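Local coordinates for protein glycogen synthase (Cyanobacterium sp. CLg1, PDB 6GNF) that belongs to the glycogen and starch synthase family of glycosyltransferases and binds adenosine-5'-diphosphate and glycan in the cleft between its two domains, at residues I76-N81 with P147-L152; A194-L199 with N264-L269; E360-A365 with F433-L438. All blocks are in the same frame, centred on the assembly; numbering follows the deposited sequence.

Contact 1 of 3, residues I76-N81 with P147-L152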
# COMPACT_ATOMS: atom_id res chain seq x y z
N ILE A 76 -2.49 22.81 -20.74
CA ILE A 76 -1.59 23.51 -19.84
C ILE A 76 -0.21 22.87 -19.94
O ILE A 76 -0.09 21.65 -19.96
CB ILE A 76 -2.09 23.42 -18.39
CG1 ILE A 76 -3.48 24.04 -18.26
CG2 ILE A 76 -1.11 24.10 -17.45
CD1 ILE A 76 -4.23 23.63 -17.01
N ILE A 77 0.82 23.71 -19.99
CA ILE A 77 2.21 23.25 -19.89
C ILE A 77 2.88 23.98 -18.75
O ILE A 77 2.59 25.15 -18.50
CB ILE A 77 3.02 23.47 -21.18
CG1 ILE A 77 3.18 24.96 -21.48
CG2 ILE A 77 2.36 22.73 -22.34
CD1 ILE A 77 3.72 25.27 -22.85
N GLN A 78 3.73 23.28 -18.01
CA GLN A 78 4.41 23.85 -16.86
C GLN A 78 5.89 23.48 -16.91
O GLN A 78 6.22 22.30 -17.00
CB GLN A 78 3.76 23.30 -15.59
CG GLN A 78 4.44 23.71 -14.30
CD GLN A 78 4.52 25.21 -14.15
OE1 GLN A 78 3.70 25.96 -14.68
NE2 GLN A 78 5.59 25.67 -13.52
N PRO A 79 6.79 24.48 -16.85
CA PRO A 79 8.21 24.14 -16.78
C PRO A 79 8.60 23.52 -15.44
O PRO A 79 8.15 23.98 -14.39
CB PRO A 79 8.92 25.48 -17.01
CG PRO A 79 7.91 26.52 -16.72
CD PRO A 79 6.57 25.93 -17.03
N VAL A 80 9.42 22.47 -15.49
CA VAL A 80 9.94 21.82 -14.29
C VAL A 80 11.34 21.32 -14.61
O VAL A 80 11.76 21.36 -15.76
CB VAL A 80 9.06 20.62 -13.84
CG1 VAL A 80 7.72 21.09 -13.29
CG2 VAL A 80 8.86 19.63 -14.97
N ASN A 81 12.03 20.84 -13.59
CA ASN A 81 13.37 20.30 -13.74
C ASN A 81 13.34 18.79 -13.79
O ASN A 81 12.62 18.16 -13.04
CB ASN A 81 14.24 20.76 -12.59
CG ASN A 81 14.36 22.26 -12.52
OD1 ASN A 81 14.73 22.91 -13.51
ND2 ASN A 81 14.06 22.83 -11.35
N PRO A 147 -2.84 23.13 -8.13
CA PRO A 147 -3.85 24.00 -7.52
C PRO A 147 -3.90 25.42 -8.09
O PRO A 147 -4.94 26.08 -7.97
CB PRO A 147 -3.45 24.03 -6.04
CG PRO A 147 -2.74 22.73 -5.83
CD PRO A 147 -1.96 22.54 -7.11
N LEU A 148 -2.84 25.86 -8.76
CA LEU A 148 -2.81 27.21 -9.32
C LEU A 148 -3.29 27.27 -10.77
O LEU A 148 -3.76 28.31 -11.21
CB LEU A 148 -1.39 27.79 -9.23
CG LEU A 148 -0.73 27.78 -7.85
CD1 LEU A 148 0.71 28.25 -7.97
CD2 LEU A 148 -1.50 28.64 -6.87
N LEU A 149 -3.19 26.15 -11.49
CA LEU A 149 -3.33 26.15 -12.95
C LEU A 149 -4.52 25.39 -13.51
O LEU A 149 -5.14 25.82 -14.48
CB LEU A 149 -2.07 25.56 -13.59
CG LEU A 149 -0.76 26.35 -13.57
CD1 LEU A 149 0.35 25.57 -14.25
CD2 LEU A 149 -0.92 27.74 -14.17
N VAL A 150 -4.86 24.27 -12.89
CA VAL A 150 -5.81 23.33 -13.50
C VAL A 150 -7.25 23.56 -13.02
O VAL A 150 -7.58 23.31 -11.86
CB VAL A 150 -5.39 21.87 -13.22
CG1 VAL A 150 -6.35 20.89 -13.86
CG2 VAL A 150 -3.97 21.61 -13.73
N PRO A 151 -8.16 23.96 -13.93
CA PRO A 151 -9.55 24.14 -13.52
C PRO A 151 -10.22 22.81 -13.24
O PRO A 151 -10.15 21.88 -14.05
CB PRO A 151 -10.20 24.82 -14.73
CG PRO A 151 -9.35 24.42 -15.89
CD PRO A 151 -7.96 24.25 -15.36
N LEU A 152 -10.92 22.74 -12.12
CA LEU A 152 -11.44 21.49 -11.61
C LEU A 152 -12.94 21.38 -11.85
O LEU A 152 -13.58 22.27 -12.40
CB LEU A 152 -11.15 21.39 -10.10
CG LEU A 152 -9.68 21.49 -9.70
CD1 LEU A 152 -9.54 21.42 -8.19
CD2 LEU A 152 -8.84 20.40 -10.36

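Contact 2 of 3, residues A194-L199 with N264-L269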
# COMPACT_ATOMS: atom_id res chain seq x y z
N ALA A 194 -0.73 27.44 2.59
CA ALA A 194 -0.85 26.03 2.25
C ALA A 194 -0.21 25.17 3.33
O ALA A 194 0.73 25.60 3.99
CB ALA A 194 -0.22 25.75 0.91
N LYS A 195 -0.72 23.96 3.50
CA LYS A 195 -0.20 23.00 4.47
C LYS A 195 0.21 21.71 3.78
O LYS A 195 -0.33 21.37 2.72
CB LYS A 195 -1.25 22.70 5.54
CG LYS A 195 -1.76 23.92 6.28
CD LYS A 195 -0.67 24.56 7.14
CE LYS A 195 -1.12 25.91 7.66
NZ LYS A 195 -0.17 26.43 8.67
N THR A 196 1.17 21.00 4.37
CA THR A 196 1.55 19.69 3.86
C THR A 196 1.37 18.63 4.92
O THR A 196 1.69 18.84 6.09
CB THR A 196 3.01 19.65 3.38
OG1 THR A 196 3.87 19.98 4.47
CG2 THR A 196 3.23 20.64 2.27
N VAL A 197 0.88 17.48 4.48
CA VAL A 197 0.73 16.33 5.34
C VAL A 197 1.50 15.18 4.70
O VAL A 197 1.25 14.84 3.54
CB VAL A 197 -0.75 15.95 5.52
CG1 VAL A 197 -0.89 14.61 6.22
CG2 VAL A 197 -1.47 17.04 6.30
N MET A 198 2.39 14.58 5.47
CA MET A 198 3.15 13.43 5.03
C MET A 198 2.33 12.21 5.44
O MET A 198 2.12 11.97 6.63
CB MET A 198 4.51 13.45 5.72
CG MET A 198 5.60 12.64 5.06
SD MET A 198 6.00 13.28 3.42
CE MET A 198 5.75 11.75 2.50
N LEU A 199 1.76 11.50 4.47
CA LEU A 199 1.02 10.28 4.75
C LEU A 199 1.88 9.08 4.43
O LEU A 199 2.15 8.80 3.26
CB LEU A 199 -0.29 10.23 3.97
CG LEU A 199 -1.19 9.00 4.22
CD1 LEU A 199 -1.43 8.78 5.71
CD2 LEU A 199 -2.52 9.14 3.50
N ASN A 264 10.01 18.50 7.30
CA ASN A 264 9.52 19.72 6.66
C ASN A 264 8.01 19.82 6.53
O ASN A 264 7.51 20.90 6.22
CB ASN A 264 10.19 19.89 5.29
CG ASN A 264 11.60 20.44 5.40
OD1 ASN A 264 11.80 21.65 5.46
ND2 ASN A 264 12.59 19.55 5.45
N CYS A 265 7.29 18.74 6.80
CA CYS A 265 5.84 18.78 6.68
C CYS A 265 5.23 19.48 7.88
O CYS A 265 5.90 19.69 8.89
CB CYS A 265 5.25 17.37 6.54
SG CYS A 265 5.39 16.36 8.04
N ASP A 266 3.96 19.83 7.78
CA ASP A 266 3.23 20.40 8.91
C ASP A 266 2.70 19.31 9.83
O ASP A 266 2.54 19.54 11.02
CB ASP A 266 2.08 21.27 8.40
CG ASP A 266 2.57 22.48 7.66
OD1 ASP A 266 3.40 23.20 8.27
OD2 ASP A 266 2.20 22.68 6.49
N GLN A 267 2.43 18.13 9.29
CA GLN A 267 2.03 17.01 10.12
C GLN A 267 2.27 15.68 9.44
O GLN A 267 2.07 15.55 8.22
CB GLN A 267 0.56 17.11 10.52
CG GLN A 267 0.15 16.08 11.55
CD GLN A 267 -1.05 16.48 12.37
OE1 GLN A 267 -1.59 17.59 12.22
NE2 GLN A 267 -1.46 15.60 13.26
N ALA A 268 2.71 14.70 10.23
CA ALA A 268 3.02 13.37 9.72
C ALA A 268 1.96 12.40 10.22
O ALA A 268 1.64 12.38 11.40
CB ALA A 268 4.39 12.95 10.19
N LEU A 269 1.37 11.65 9.29
CA LEU A 269 0.35 10.65 9.60
C LEU A 269 0.74 9.31 9.02
O LEU A 269 1.57 9.21 8.10
CB LEU A 269 -0.99 11.05 8.99
CG LEU A 269 -1.63 12.37 9.41
CD1 LEU A 269 -2.89 12.64 8.61
CD2 LEU A 269 -1.94 12.36 10.89
O HOH W 1 3.16 24.60 4.78
O HOH W 2 5.77 21.75 4.38

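Contact 3 of 3, residues E360-A365 with F433-L438. With ADP (adenosine-5'-diphosphate), chain F; AC1 (4,6-dideoxy-4-{[(1S,4R,5S,6S)-4,5,6-trihydroxy-3-(hydroxymethyl)cyclohex-2-en-1-yl]amino}-alpha-D-glucopyranose), chain D.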
# COMPACT_ATOMS: atom_id res chain seq x y z
N GLU A 360 7.03 -11.45 -1.28
CA GLU A 360 8.15 -10.67 -0.80
C GLU A 360 8.27 -10.89 0.71
O GLU A 360 7.31 -11.29 1.36
CB GLU A 360 7.91 -9.20 -1.15
CG GLU A 360 9.14 -8.27 -0.97
CD GLU A 360 8.99 -7.21 0.15
OE1 GLU A 360 8.32 -6.17 -0.05
OE2 GLU A 360 9.57 -7.43 1.23
N ASN A 361 9.45 -10.60 1.26
CA ASN A 361 9.72 -10.82 2.68
C ASN A 361 8.61 -10.30 3.61
O ASN A 361 8.22 -10.97 4.56
CB ASN A 361 11.04 -10.17 3.08
CG ASN A 361 11.39 -10.41 4.54
OD1 ASN A 361 11.65 -11.55 4.95
ND2 ASN A 361 11.36 -9.36 5.34
N GLN A 362 8.12 -9.10 3.34
CA GLN A 362 7.09 -8.49 4.17
C GLN A 362 5.90 -9.40 4.47
O GLN A 362 5.42 -9.43 5.60
CB GLN A 362 6.57 -7.19 3.54
CG GLN A 362 5.52 -6.52 4.41
CD GLN A 362 4.92 -5.29 3.81
OE1 GLN A 362 5.50 -4.67 2.91
NE2 GLN A 362 3.73 -4.92 4.27
N LYS A 363 5.43 -10.13 3.46
CA LYS A 363 4.16 -10.87 3.53
C LYS A 363 4.26 -12.31 4.03
O LYS A 363 3.25 -12.92 4.36
CB LYS A 363 3.48 -10.87 2.16
CG LYS A 363 3.17 -9.48 1.61
CD LYS A 363 2.05 -8.80 2.37
CE LYS A 363 1.87 -7.37 1.90
NZ LYS A 363 0.71 -6.70 2.57
N GLY A 364 5.47 -12.86 4.09
CA GLY A 364 5.68 -14.19 4.67
C GLY A 364 5.16 -15.35 3.84
O GLY A 364 4.88 -16.42 4.40
N ALA A 365 5.08 -15.18 2.53
CA ALA A 365 4.72 -16.27 1.63
C ALA A 365 5.73 -17.41 1.73
O ALA A 365 5.36 -18.60 1.66
CB ALA A 365 4.63 -15.77 0.20
N PHE A 433 5.90 -7.43 8.84
CA PHE A 433 5.44 -6.11 9.26
C PHE A 433 4.28 -5.72 8.34
O PHE A 433 4.23 -6.16 7.19
CB PHE A 433 6.57 -5.09 9.22
CG PHE A 433 7.25 -4.99 7.88
CD1 PHE A 433 8.27 -5.86 7.54
CD2 PHE A 433 6.85 -4.03 6.96
CE1 PHE A 433 8.90 -5.78 6.31
CE2 PHE A 433 7.48 -3.94 5.72
CZ PHE A 433 8.50 -4.82 5.39
N GLU A 434 3.35 -4.92 8.85
CA GLU A 434 2.15 -4.58 8.09
C GLU A 434 1.55 -3.27 8.57
O GLU A 434 0.80 -3.25 9.54
CB GLU A 434 1.12 -5.71 8.20
CG GLU A 434 0.05 -5.67 7.12
CD GLU A 434 0.61 -5.94 5.75
OE1 GLU A 434 0.99 -7.10 5.51
OE2 GLU A 434 0.67 -5.00 4.92
N PRO A 435 1.88 -2.16 7.89
CA PRO A 435 1.35 -0.86 8.26
C PRO A 435 -0.16 -0.84 8.50
O PRO A 435 -0.62 -0.30 9.51
CB PRO A 435 1.76 0.02 7.07
CG PRO A 435 3.06 -0.55 6.66
CD PRO A 435 2.93 -2.04 6.86
N CYS A 436 -0.92 -1.45 7.60
CA CYS A 436 -2.35 -1.66 7.84
C CYS A 436 -2.82 -2.99 7.30
O CYS A 436 -3.30 -3.83 8.06
CB CYS A 436 -3.19 -0.53 7.24
SG CYS A 436 -4.95 -0.67 7.62
N GLY A 437 -2.68 -3.19 6.00
CA GLY A 437 -3.18 -4.37 5.33
C GLY A 437 -4.59 -4.11 4.82
O GLY A 437 -5.36 -3.41 5.47
N LEU A 438 -4.92 -4.70 3.68
CA LEU A 438 -6.25 -4.54 3.10
C LEU A 438 -7.02 -5.86 2.98
O LEU A 438 -8.23 -5.87 3.15
CB LEU A 438 -6.16 -3.82 1.76
CG LEU A 438 -5.69 -2.35 1.75
CD1 LEU A 438 -5.73 -1.75 0.36
CD2 LEU A 438 -6.54 -1.51 2.70
PB ADP F . 0.38 -4.25 0.10
O1B ADP F . 1.38 -4.23 1.22
O2B ADP F . -0.25 -2.91 -0.18
O3B ADP F . 0.85 -5.01 -1.12
PA ADP F . -2.31 -4.67 1.05
O1A ADP F . -2.32 -3.31 1.75
O2A ADP F . -3.02 -5.86 1.66
O3A ADP F . -0.80 -5.16 0.73
O5' ADP F . -2.89 -4.47 -0.44
C5' ADP F . -2.59 -5.40 -1.49
C4' ADP F . -3.80 -5.47 -2.42
O4' ADP F . -3.50 -6.13 -3.65
C3' ADP F . -4.92 -6.25 -1.77
O3' ADP F . -6.14 -5.55 -2.01
C2' ADP F . -4.88 -7.61 -2.44
O2' ADP F . -6.21 -8.10 -2.55
C1' ADP F . -4.26 -7.33 -3.80
N9 ADP F . -3.34 -8.37 -4.34
C8 ADP F . -2.09 -8.64 -3.92
N7 ADP F . -1.52 -9.63 -4.66
C5 ADP F . -2.42 -10.00 -5.59
C6 ADP F . -2.48 -10.98 -6.70
N6 ADP F . -1.45 -11.79 -6.97
N1 ADP F . -3.62 -11.04 -7.43
C2 ADP F . -4.67 -10.25 -7.18
N3 ADP F . -4.68 -9.33 -6.19
C4 ADP F . -3.61 -9.16 -5.38
C1 AC1 D . 4.34 0.69 -2.76
O2 AC1 D . 4.88 2.69 -1.48
C2 AC1 D . 3.89 1.66 -1.67
C4A AC1 D . -0.73 -0.67 3.55
C3 AC1 D . 3.61 0.94 -0.35
O3 AC1 D . 3.03 1.89 0.54
C4 AC1 D . 2.68 -0.28 -0.55
N4A AC1 D . 2.36 -1.03 0.69
C5 AC1 D . 3.35 -1.18 -1.60
O5 AC1 D . 3.48 -0.46 -2.83
C6 AC1 D . 2.55 -2.44 -1.90
C1B AC1 D . 1.74 -0.46 1.90
C2B AC1 D . 1.60 -1.46 3.09
O2B AC1 D . 2.23 -2.71 2.87
C3B AC1 D . 0.19 -1.85 3.47
O3B AC1 D . 0.21 -2.45 4.76
O4 AC1 D . -2.05 -1.20 3.71
C5B AC1 D . -0.64 0.17 2.30
C7B AC1 D . 0.44 0.22 1.54
C6B AC1 D . -1.81 1.02 1.93
O6B AC1 D . -2.05 1.91 3.02

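Contact 1 of 3, residues I76-N81 with P147-L152
The edge strand holding I76 faces the last turn of the short helix that ends at L149, where the chain leaves helical geometry at V150; the CA atoms of I76 and L149 approach to 7.6 Å, and no hydrogen bond joins the two backbones. The contact is made by side chains, apart from the carbonyl O of L149, and I76 does most of it. Its two branches have separate tasks. CG1 lies anti to the carbonyl carbon (chi1 -60°) and the chain is extended at chi2 (162°), and together the two torsions send CD1 toward the end of the helix. There CD1 of I76 comes 3.5 Å from the carbonyl oxygen O of L149, with CG2 of V150 and CD of P151 as further neighbours. The other branch, CG2, meets the methyl CD1 of L149 at 3.8 Å, the two side chains crossing at a slant. A beta-branched isoleucine suits a strand position of this kind, because one residue can send methyls to different partners. L149, whose branched end offers a methyl at its tip, reaches back across the gap, and its CD1 touches not only I76 but also OE1 of Q78 at 3.4 Å. Q78 comes to this methyl at about a right angle: its chain bends at chi2 (57°), and its NE2 makes a weak bond to the carbonyl O of P79. On the neighbouring strand 85-96, Y91 touches both I76 and Q78, while V150 packs on I102 of strand 99-105. The chemistry is thus that of a small greasy seam at the surface, built from methyl contacts with one amide at its border. With no hydrogen bond across it, the seam probably owes its attraction to dispersion and to the burial of apolar carbon.

Contact 2 of 3, residues A194-L199 with N264-L269
A194 meets D266 through a water that donates to both its carbonyl O and OD2. At K195 the aliphatic chain crosses the aspartate at about a right angle, CD lying 3.5 Å from D266 OD2; NZ stays 4.8 Å from D266 OD1, too far for contact, though the opposite charges probably attract. T196 is held by several bonds: its N donates to D266 OD2 (2.9 Å), on the anti side of the carboxylate, while its O accepts from D266 N at 3.0 Å and weakly from Q267 N. With chi1 at 59°, OG1 is brought to 3.2 Å from C265 CA, and a second water links it to N264 O. A short-chained aspartate suits this strand entrance, pairing its own carboxylate and N-H with one residue. Regular parallel pairing follows. V197 sets CG1 against CD1 of L269, M198 receives L269 N on its O at 2.8 Å, the bond nearly straight (179°), and gives its N to Q267 O. M198 CB rests on C265 SG, and L199 CD1 on L269 CB. The pair lies within the parallel part of the sheet: strand 166-170 flanks the first strand, helix 526-540 covers the V197 and Q267 face, and helix 257-264 covers M198 and A268.

Contact 3 of 3, residues E360-A365 with F433-L438
The Q362 side chain crosses one face of the F433 ring, with CG over it toward the rim; its amide plane is only 22° from the ring plane, so the two flat groups are stacked. CG, anti to the backbone N (chi1 -179°), sits 3.6 Å from the ring centroid, a CH-pi contact, and CD is 3.5 Å from F433 CE2. The extended chain beyond CG carries the amide past the ring to AC1, where NE2 donates to O2B at 3.0 Å in a nearly straight bond (170°), with a weak one to F433 O. The amide oxygen is held too, for OE1 accepts from R358 and N202, which should fix the amide's rotation. Glutamine suits the place, with a chain to lie on the ring and an amide to donate and accept.

K363 meets E434 at about a right angle. Its NZ reaches OE2 at 2.9 Å, on the syn side of the carboxylate, in a salt bridge, with a weaker bond to OE1. The same ammonium bonds O3A of ADP at 2.8 Å and also O1B; lysine's long chain thus brings one charge to both carboxylate and diphosphate. E434 suits its place because its carboxylate can accept from K363 and also, through OE2, from O3B of AC1 at 2.6 Å. Beyond it, the backbone N atoms of C436 and G437 donate to AC1, and L438 N to O2A of ADP.

Both loops follow strands of the parallel sheet in the second Rossmann-like domain of this GT-B fold: 360-365 follows strand 352-356 and enters helix 365-370, while 433-438 lies between strand 426-429 and helix 439-445.

The three contacts follow one another along the chain without overlap. Contacts 1 and 2 both belong to the mixed sheet of the starch synthase catalytic region: contact 1 uses one of its two outermost strands, 72-82, contact 2 an inner parallel pair, and their centres stand 22 Å apart. Contact 3 belongs to the glycosyl transferases group 1 region, and it alone of the three holds ADP and AC1 directly. Contact 2 is nearer to it, with nearest atoms about 9 Å apart, and the side chain of L199 comes to about 7 Å from AC1, which places the end of that strand near the bound AC1. Contact 1, about 25 Å from contact 3 by nearest atoms, is remote from these ligands.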